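Local coordinates for hypothetical protein AQ_1354 (Aquifex aeolicus, PDB 1OZ9) that is probably a zinc-dependent, single-strand-specific endoribonuclease of the YbeY family, acting in 16S rRNA 3'-end maturation and ribosome quality control, at residues 8-13 and 40-45; 14-19 and 44-49. All coordinates share one frame; numbering follows the deposited sequence.

Interaction 1 (8-13 and 40-45); sequences KNRVLV and NVELSV
N40 starts the pairing just ahead of its strand: its backbone N-H reaches K8 O at 2.9 Å, well tilted from that carbonyl's plane. The next N-H, that of V41, is taken by a side chain instead of the backbone. N9 OD1 accepts it at 3.0 Å from V41 N, in the plane of the amide carbonyl and on a lone pair. The amide gets there because N9 CG sits beside its own backbone N, chi1 -65°, which lays the side chain alongside that of V41; V41 CG2 then rests against the same oxygen, 3.3 Å from N9 OD1. The other end of the amide is fixed as well, N9 ND2 bonding to L38 O. V41 O in turn accepts the R10 N-H, the first rung of a regular parallel ladder that continues through R10 O to L43 N, L43 O to L12 N, and L12 O to V45 N. These strands, 10-15 and 41-48, are joined through helix 22-35, which packs on V11, in a beta-alpha-beta unit of the rare left-handed kind. E42 stands beside R10 on the face they share with L12 and S44. Both chains are extended, and a salt bridge of 3.3 Å joins R10 NH1 to E42 OE2, with guanidinium and carboxylate planes nearly perpendicular (87°). E42 OE2 has a further hydrogen bond from Y81 OH, while L12 CD1 comes across the carboxylate, 3.8 Å from E42 CD. L43 emerges on the other face, where its CB lies 4.5 Å from V11 CG2 and its side chain also meets I117 and L120 of helix 105-120. S44 OG approaches the CB of L12. V45, paired with V13, puts its CB near V13 CG2 on the V11 and L43 face.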
loop_
_atom_site.group_PDB
_atom_site.type_symbol
_atom_site.label_atom_id
_atom_site.label_comp_id
_atom_site.label_asym_id
_atom_site.label_seq_id
_atom_site.Cartn_x
_atom_site.Cartn_y
_atom_site.Cartn_z
ATOM N N LYS A 8 -7.160 -5.152 17.328
ATOM C CA LYS A 8 -6.379 -3.870 17.166
ATOM C C LYS A 8 -6.842 -3.085 15.949
ATOM O O LYS A 8 -7.572 -2.122 16.089
ATOM C CB LYS A 8 -4.883 -4.136 17.067
ATOM C CG LYS A 8 -4.163 -3.933 18.410
ATOM C CD LYS A 8 -4.366 -2.509 18.893
ATOM C CE LYS A 8 -4.107 -2.388 20.392
ATOM N NZ LYS A 8 -3.975 -0.968 20.820
ATOM N N ASN A 9 -6.420 -3.517 14.772
ATOM C CA ASN A 9 -6.895 -2.950 13.511
ATOM C C ASN A 9 -7.482 -4.056 12.664
ATOM O O ASN A 9 -7.266 -5.238 12.922
ATOM C CB ASN A 9 -5.771 -2.265 12.730
ATOM C CG ASN A 9 -5.255 -1.081 13.460
ATOM O OD1 ASN A 9 -6.018 -0.145 13.791
ATOM N ND2 ASN A 9 -3.979 -1.122 13.790
ATOM N N ARG A 10 -8.246 -3.690 11.657
ATOM C CA ARG A 10 -8.870 -4.742 10.851
ATOM C C ARG A 10 -8.263 -4.648 9.499
ATOM O O ARG A 10 -8.503 -3.668 8.776
ATOM C CB ARG A 10 -10.379 -4.502 10.752
ATOM C CG ARG A 10 -11.096 -5.580 9.902
ATOM C CD ARG A 10 -12.554 -5.509 10.094
ATOM N NE ARG A 10 -13.402 -6.530 9.494
ATOM C CZ ARG A 10 -14.642 -6.223 9.089
ATOM N NH1 ARG A 10 -15.042 -4.950 9.146
ATOM N NH2 ARG A 10 -15.445 -7.133 8.586
ATOM N N VAL A 11 -7.396 -5.602 9.176
ATOM C CA VAL A 11 -6.759 -5.614 7.871
ATOM C C VAL A 11 -7.459 -6.665 7.014
ATOM O O VAL A 11 -7.547 -7.835 7.411
ATOM C CB VAL A 11 -5.248 -5.889 8.002
ATOM C CG1 VAL A 11 -4.609 -6.066 6.639
ATOM C CG2 VAL A 11 -4.589 -4.658 8.667
ATOM N N LEU A 12 -8.006 -6.241 5.881
ATOM C CA LEU A 12 -8.736 -7.124 4.969
ATOM C C LEU A 12 -7.928 -7.327 3.703
ATOM O O LEU A 12 -7.784 -6.404 2.898
ATOM C CB LEU A 12 -10.080 -6.499 4.604
ATOM C CG LEU A 12 -10.862 -6.224 5.900
ATOM C CD1 LEU A 12 -12.172 -5.488 5.637
ATOM C CD2 LEU A 12 -11.132 -7.545 6.567
ATOM N N VAL A 13 -7.428 -8.526 3.493
ATOM C CA VAL A 13 -6.588 -8.741 2.331
ATOM C C VAL A 13 -7.353 -9.538 1.305
ATOM O O VAL A 13 -7.936 -10.584 1.645
ATOM C CB VAL A 13 -5.349 -9.528 2.708
ATOM C CG1 VAL A 13 -4.512 -9.855 1.439
ATOM C CG2 VAL A 13 -4.492 -8.705 3.726
ATOM N N ASN A 40 -7.879 0.742 15.943
ATOM C CA ASN A 40 -9.255 0.744 15.495
ATOM C C ASN A 40 -9.545 1.314 14.112
ATOM O O ASN A 40 -10.534 2.042 13.953
ATOM C CB ASN A 40 -10.051 1.563 16.453
ATOM C CG ASN A 40 -11.055 0.775 17.158
ATOM O OD1 ASN A 40 -10.915 -0.447 17.323
ATOM N ND2 ASN A 40 -12.116 1.448 17.565
ATOM N N VAL A 41 -8.703 1.010 13.134
ATOM C CA VAL A 41 -8.970 1.434 11.790
ATOM C C VAL A 41 -9.085 0.216 10.907
ATOM O O VAL A 41 -8.637 -0.878 11.272
ATOM C CB VAL A 41 -7.865 2.375 11.221
ATOM C CG1 VAL A 41 -7.700 3.620 12.130
ATOM C CG2 VAL A 41 -6.556 1.616 11.086
ATOM N N GLU A 42 -9.699 0.402 9.750
ATOM C CA GLU A 42 -9.842 -0.670 8.767
ATOM C C GLU A 42 -9.016 -0.350 7.536
ATOM O O GLU A 42 -9.008 0.790 7.068
ATOM C CB GLU A 42 -11.317 -0.867 8.389
ATOM C CG GLU A 42 -11.551 -1.957 7.323
ATOM C CD GLU A 42 -13.010 -1.993 6.910
ATOM O OE1 GLU A 42 -13.313 -1.732 5.720
ATOM O OE2 GLU A 42 -13.862 -2.237 7.798
ATOM N N LEU A 43 -8.298 -1.338 7.023
ATOM C CA LEU A 43 -7.472 -1.134 5.839
ATOM C C LEU A 43 -7.712 -2.320 4.935
ATOM O O LEU A 43 -7.648 -3.455 5.414
ATOM C CB LEU A 43 -6.001 -1.175 6.235
ATOM C CG LEU A 43 -4.991 -1.239 5.097
ATOM C CD1 LEU A 43 -5.084 0.048 4.255
ATOM C CD2 LEU A 43 -3.572 -1.422 5.659
ATOM N N SER A 44 -7.979 -2.074 3.652
ATOM C CA SER A 44 -8.104 -3.170 2.704
ATOM C C SER A 44 -6.879 -3.188 1.789
ATOM O O SER A 44 -6.412 -2.126 1.354
ATOM C CB SER A 44 -9.400 -3.063 1.901
ATOM O OG SER A 44 -10.520 -3.247 2.774
ATOM N N VAL A 45 -6.343 -4.385 1.543
ATOM C CA VAL A 45 -5.213 -4.523 0.630
ATOM C C VAL A 45 -5.620 -5.474 -0.495
ATOM O O VAL A 45 -6.086 -6.603 -0.221
ATOM C CB VAL A 45 -3.967 -5.033 1.345
ATOM C CG1 VAL A 45 -2.792 -5.135 0.348
ATOM C CG2 VAL A 45 -3.607 -4.095 2.534
#

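Interaction 2 (14-19 and 44-49); sequences KLKKRK and SVYITD
The carbonyl oxygen of I47 is gripped by two successive backbone N-H groups, at 2.9 Å from K16 N and 3.1 Å from K17 N. The first lies nearly in line with the carbonyl, whereas the second comes from above its plane, 40° out of it. Here the segment 14-19 turns out of its strand, so this pair of hydrogen bonds on one acceptor closes the ladder begun by K14 N to V45 O and I47 N to K14 O. K14 O also meets the edge of the Y46 ring, 3.1 Å from Y46 CD1. With CG anti to the backbone N (chi1 -174°), that ring leans toward 14-19, and K16 CB lies 3.7 Å from Y46 OH. T48 CB covers one ring face, near its rim. The hydroxyl bonds to E52, which also takes T48 OG1. A leucine in place of Y46 would probably leave E52 without one of its two hydroxyl partners and open a gap beside the K16 chain. On the other face of the sheet L15 CD2 presses on I47 CG1 at 3.3 Å, tighter than normal contact, and both side chains touch I25 of helix 22-35. The extended K16 chain crosses T48 and brings NZ to 4.0 Å from D49 OD2, a loose attraction beyond salt-bridge range. K17, bent at chi2, sets its CE against D49 CB. D49 OD1 accepts from E52 N and so N-caps helix 50-61, which follows strand 41-48 directly; this is the C-terminal edge of the left-handed beta-alpha-beta unit 10-15, 22-35, 41-48 in the YbeY fold.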
loop_
_atom_site.group_PDB
_atom_site.type_symbol
_atom_site.label_atom_id
_atom_site.label_comp_id
_atom_site.label_asym_id
_atom_site.label_seq_id
_atom_site.Cartn_x
_atom_site.Cartn_y
_atom_site.Cartn_z
ATOM N N LYS A 14 -7.350 -9.073 0.065
ATOM C CA LYS A 14 -8.019 -9.818 -1.015
ATOM C C LYS A 14 -7.023 -10.090 -2.121
ATOM O O LYS A 14 -6.363 -9.156 -2.586
ATOM C CB LYS A 14 -9.187 -9.012 -1.560
ATOM C CG LYS A 14 -10.364 -9.006 -0.594
ATOM C CD LYS A 14 -11.571 -8.243 -1.126
ATOM C CE LYS A 14 -12.848 -9.045 -0.872
ATOM N NZ LYS A 14 -14.061 -8.193 -1.037
ATOM N N LEU A 15 -6.899 -11.349 -2.538
ATOM C CA LEU A 15 -5.904 -11.684 -3.564
ATOM C C LEU A 15 -6.537 -12.236 -4.817
ATOM O O LEU A 15 -7.229 -13.281 -4.779
ATOM C CB LEU A 15 -4.910 -12.733 -3.032
ATOM C CG LEU A 15 -4.260 -12.451 -1.664
ATOM C CD1 LEU A 15 -3.398 -13.615 -1.182
ATOM C CD2 LEU A 15 -3.411 -11.203 -1.746
ATOM N N LYS A 16 -6.330 -11.525 -5.915
ATOM C CA LYS A 16 -6.653 -12.059 -7.235
ATOM C C LYS A 16 -5.380 -12.750 -7.717
ATOM O O LYS A 16 -5.433 -13.775 -8.380
ATOM C CB LYS A 16 -7.059 -10.949 -8.220
ATOM C CG LYS A 16 -7.444 -11.505 -9.611
ATOM C CD LYS A 16 -7.887 -10.437 -10.617
ATOM C CE LYS A 16 -8.273 -11.112 -11.924
ATOM N NZ LYS A 16 -9.105 -10.241 -12.805
ATOM N N LYS A 17 -4.227 -12.180 -7.383
ATOM C CA LYS A 17 -2.922 -12.771 -7.724
ATOM C C LYS A 17 -2.309 -13.263 -6.414
ATOM O O LYS A 17 -2.370 -12.559 -5.404
ATOM C CB LYS A 17 -2.038 -11.732 -8.389
ATOM C CG LYS A 17 -2.490 -11.414 -9.777
ATOM C CD LYS A 17 -2.334 -12.629 -10.685
ATOM C CE LYS A 17 -2.298 -12.201 -12.146
ATOM N NZ LYS A 17 -2.242 -13.345 -13.124
ATOM N N ARG A 18 -1.755 -14.476 -6.423
ATOM C CA ARG A 18 -1.439 -15.173 -5.182
ATOM C C ARG A 18 -0.042 -15.695 -4.920
ATOM O O ARG A 18 0.118 -16.645 -4.135
ATOM C CB ARG A 18 -2.383 -16.373 -5.091
ATOM C CG ARG A 18 -3.832 -15.982 -5.251
ATOM C CD ARG A 18 -4.761 -17.108 -4.987
ATOM N NE ARG A 18 -6.014 -16.980 -5.716
ATOM C CZ ARG A 18 -7.104 -16.484 -5.195
ATOM N NH1 ARG A 18 -7.096 -16.067 -3.938
ATOM N NH2 ARG A 18 -8.208 -16.411 -5.924
ATOM N N LYS A 19 0.963 -15.101 -5.565
ATOM C CA LYS A 19 2.328 -15.569 -5.407
ATOM C C LYS A 19 2.888 -15.293 -4.014
ATOM O O LYS A 19 3.749 -16.030 -3.529
ATOM C CB LYS A 19 3.249 -14.978 -6.500
ATOM C CG LYS A 19 4.259 -15.956 -6.962
ATOM C CD LYS A 19 4.814 -15.672 -8.359
ATOM C CE LYS A 19 5.881 -16.718 -8.656
ATOM N NZ LYS A 19 6.433 -16.824 -10.042
ATOM N N SER A 44 -7.979 -2.074 3.652
ATOM C CA SER A 44 -8.104 -3.170 2.704
ATOM C C SER A 44 -6.879 -3.188 1.789
ATOM O O SER A 44 -6.412 -2.126 1.354
ATOM C CB SER A 44 -9.400 -3.063 1.901
ATOM O OG SER A 44 -10.520 -3.247 2.774
ATOM N N VAL A 45 -6.343 -4.385 1.543
ATOM C CA VAL A 45 -5.213 -4.523 0.630
ATOM C C VAL A 45 -5.620 -5.474 -0.495
ATOM O O VAL A 45 -6.086 -6.603 -0.221
ATOM C CB VAL A 45 -3.967 -5.033 1.345
ATOM C CG1 VAL A 45 -2.792 -5.135 0.348
ATOM C CG2 VAL A 45 -3.607 -4.095 2.534
ATOM N N TYR A 46 -5.491 -5.045 -1.752
ATOM C CA TYR A 46 -5.884 -5.915 -2.870
ATOM C C TYR A 46 -4.656 -6.193 -3.720
ATOM O O TYR A 46 -3.962 -5.252 -4.107
ATOM C CB TYR A 46 -6.950 -5.217 -3.715
ATOM C CG TYR A 46 -7.591 -6.026 -4.844
ATOM C CD1 TYR A 46 -7.733 -7.407 -4.774
ATOM C CD2 TYR A 46 -8.090 -5.376 -5.979
ATOM C CE1 TYR A 46 -8.341 -8.118 -5.800
ATOM C CE2 TYR A 46 -8.693 -6.065 -7.001
ATOM C CZ TYR A 46 -8.827 -7.432 -6.920
ATOM O OH TYR A 46 -9.443 -8.090 -7.968
ATOM N N ILE A 47 -4.356 -7.463 -3.979
ATOM C CA ILE A 47 -3.251 -7.779 -4.895
ATOM C C ILE A 47 -3.881 -8.262 -6.203
ATOM O O ILE A 47 -4.543 -9.316 -6.243
ATOM C CB ILE A 47 -2.319 -8.878 -4.364
ATOM C CG1 ILE A 47 -1.782 -8.564 -2.962
ATOM C CG2 ILE A 47 -1.180 -9.125 -5.367
ATOM C CD1 ILE A 47 -0.988 -7.237 -2.824
ATOM N N THR A 48 -3.688 -7.502 -7.276
ATOM C CA THR A 48 -4.340 -7.835 -8.527
ATOM C C THR A 48 -3.353 -7.835 -9.685
ATOM O O THR A 48 -2.148 -8.026 -9.460
ATOM C CB THR A 48 -5.570 -6.897 -8.738
ATOM O OG1 THR A 48 -6.291 -7.275 -9.906
ATOM C CG2 THR A 48 -5.147 -5.432 -8.970
ATOM N N ASP A 49 -3.850 -7.654 -10.904
ATOM C CA ASP A 49 -3.001 -7.715 -12.104
ATOM C C ASP A 49 -2.931 -6.383 -12.843
ATOM O O ASP A 49 -3.604 -5.427 -12.475
ATOM C CB ASP A 49 -3.482 -8.797 -13.074
ATOM C CG ASP A 49 -4.892 -8.533 -13.616
ATOM O OD1 ASP A 49 -5.491 -7.471 -13.351
ATOM O OD2 ASP A 49 -5.490 -9.363 -14.331
#

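Interactions 1 and 2 are consecutive lengths of one parallel strand pair, 10-15 with 41-48, their centres 15 Å apart and S44 and V45 common to both. Strand 10-15 is outermost in the four-stranded mixed sheet, so 41-48 lies between it and strand 81-90. Side-chain alternation runs on between them: V11, L43, V13, V45, L15 and I47 share a face, with R10, E42, L12, S44, K14 and Y46 on the other. Two of the three predicted zinc ligands, H115 and H119 on helix 105-120, lie beyond the first face, the side chain of H119 about 10 Å from that of L43 and that of H115 about 11 Å from that of V45; neither contact supplies a predicted ligand.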